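Local atomic coordinates of monalysin (Pseudomonas entomophila, PDB entry 4MKQ), a protein that forms membrane pores as a secreted beta-barrel toxin, contributing to intestinal damage and lethality in Drosophila during Pseudomonas entomophila infection. Residues N145-P148 with G149-S152. Numbering follows the deposited sequence.
Sequences NYNP and GSNS
A beta hairpin closed by a G1 beta bulge joins strand 146-147 to the strand that starts at Ser152, with Asn151 and Ser152 both facing Asn147 across it. The antiparallel, hydrogen-bonded pairing of Asn147 and Ser152 rests on two backbone bonds of unequal quality: Asn147 N donates to Ser152 O at 2.9 Å, whereas the return bond from Ser152 N to Asn147 O is weak at 3.4 Å. That same carbonyl oxygen also receives weak bonds from the amides of Ser150 and Asn151; the latter is short, 2.8 Å from Asn151 N to Asn147 O, but the N-H points well off the oxygen, which makes it weak despite its length. Asn151 takes up positive backbone angles (phi 51°, psi 58°), as expected at the first bulge position, and Pro148 and Gly149 carry the chain round the turn with helical ones.

On one side of the hairpin, Tyr146 OH donates to Asn151 OD1 at 2.7 Å. With both CG atoms anti to their backbone N, the side chains converge at the phenol end; the amide oxygen lies at the ring edge, near its plane, although the two flat groups are 78° apart. Asn151 OD1 also accepts from Phe157 N, which gives this oxygen a second donor, and the buried Tyr146 ring stacks with Phe155.

Asn147 and Ser152 direct their side chains to the other face. There Ser150 OG and Ser152 OG share a hydrogen bond of 2.7 Å, while the Asn147 amide reaches back to the turn through a weak bond from Gly149 N to its OD1. In this aerolysin-like fold, crystallised here without its membrane-spanning segment, the hairpin follows helix 134-144 and lies beside strand 98-103, whose Lys99 NZ bonds Tyr146 O.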
loop_
_atom_site.group_PDB
_atom_site.type_symbol
_atom_site.label_atom_id
_atom_site.label_comp_id
_atom_site.label_asym_id
_atom_site.label_seq_id
_atom_site.Cartn_x
_atom_site.Cartn_y
_atom_site.Cartn_z
ATOM N N ASN A 145 -32.782 5.760 -5.273
ATOM C CA ASN A 145 -33.171 4.398 -5.644
ATOM C C ASN A 145 -33.300 3.377 -4.501
ATOM O O ASN A 145 -33.173 2.171 -4.741
ATOM C CB ASN A 145 -32.236 3.868 -6.726
ATOM C CG ASN A 145 -32.389 4.594 -8.037
ATOM O OD1 ASN A 145 -33.496 4.741 -8.570
ATOM N ND2 ASN A 145 -31.276 5.000 -8.626
ATOM N N TYR A 146 -33.622 3.838 -3.289
ATOM C CA TYR A 146 -33.896 2.948 -2.160
ATOM C C TYR A 146 -34.870 3.575 -1.188
ATOM O O TYR A 146 -34.680 4.722 -0.784
ATOM C CB TYR A 146 -32.636 2.428 -1.441
ATOM C CG TYR A 146 -32.979 1.458 -0.330
ATOM C CD1 TYR A 146 -33.469 0.186 -0.614
ATOM C CD2 TYR A 146 -32.908 1.843 1.006
ATOM C CE1 TYR A 146 -33.845 -0.689 0.402
ATOM C CE2 TYR A 146 -33.285 0.977 2.031
ATOM C CZ TYR A 146 -33.753 -0.288 1.722
ATOM O OH TYR A 146 -34.135 -1.145 2.723
ATOM N N ASN A 147 -35.908 2.808 -0.805
ATOM C CA ASN A 147 -36.928 3.243 0.137
ATOM C C ASN A 147 -36.899 2.350 1.377
ATOM O O ASN A 147 -37.372 1.213 1.307
ATOM C CB ASN A 147 -38.321 3.243 -0.523
ATOM C CG ASN A 147 -39.426 3.896 0.284
ATOM O OD1 ASN A 147 -39.217 4.482 1.356
ATOM N ND2 ASN A 147 -40.641 3.825 -0.236
ATOM N N PRO A 148 -36.360 2.841 2.525
ATOM C CA PRO A 148 -36.330 2.010 3.744
ATOM C C PRO A 148 -37.711 1.617 4.259
ATOM O O PRO A 148 -37.845 0.560 4.871
ATOM C CB PRO A 148 -35.580 2.888 4.757
ATOM C CG PRO A 148 -34.847 3.893 3.937
ATOM C CD PRO A 148 -35.742 4.158 2.769
ATOM N N GLY A 149 -38.713 2.462 3.994
ATOM C CA GLY A 149 -40.100 2.260 4.403
ATOM C C GLY A 149 -40.747 1.007 3.848
ATOM O O GLY A 149 -41.584 0.395 4.518
ATOM N N SER A 150 -40.353 0.611 2.624
ATOM C CA SER A 150 -40.870 -0.573 1.939
ATOM C C SER A 150 -39.774 -1.603 1.613
ATOM O O SER A 150 -40.098 -2.688 1.113
ATOM C CB SER A 150 -41.607 -0.167 0.664
ATOM O OG SER A 150 -40.772 0.574 -0.210
ATOM N N ASN A 151 -38.491 -1.280 1.913
ATOM C CA ASN A 151 -37.312 -2.108 1.619
ATOM C C ASN A 151 -37.358 -2.519 0.138
ATOM O O ASN A 151 -37.470 -3.704 -0.190
ATOM C CB ASN A 151 -37.201 -3.313 2.583
ATOM C CG ASN A 151 -35.949 -4.149 2.428
ATOM O OD1 ASN A 151 -34.883 -3.669 2.029
ATOM N ND2 ASN A 151 -36.055 -5.428 2.742
ATOM N N SER A 152 -37.395 -1.507 -0.748
ATOM C CA SER A 152 -37.502 -1.684 -2.196
ATOM C C SER A 152 -36.879 -0.519 -2.975
ATOM O O SER A 152 -36.605 0.538 -2.409
ATOM C CB SER A 152 -38.961 -1.884 -2.603
ATOM O OG SER A 152 -39.736 -0.720 -2.362
#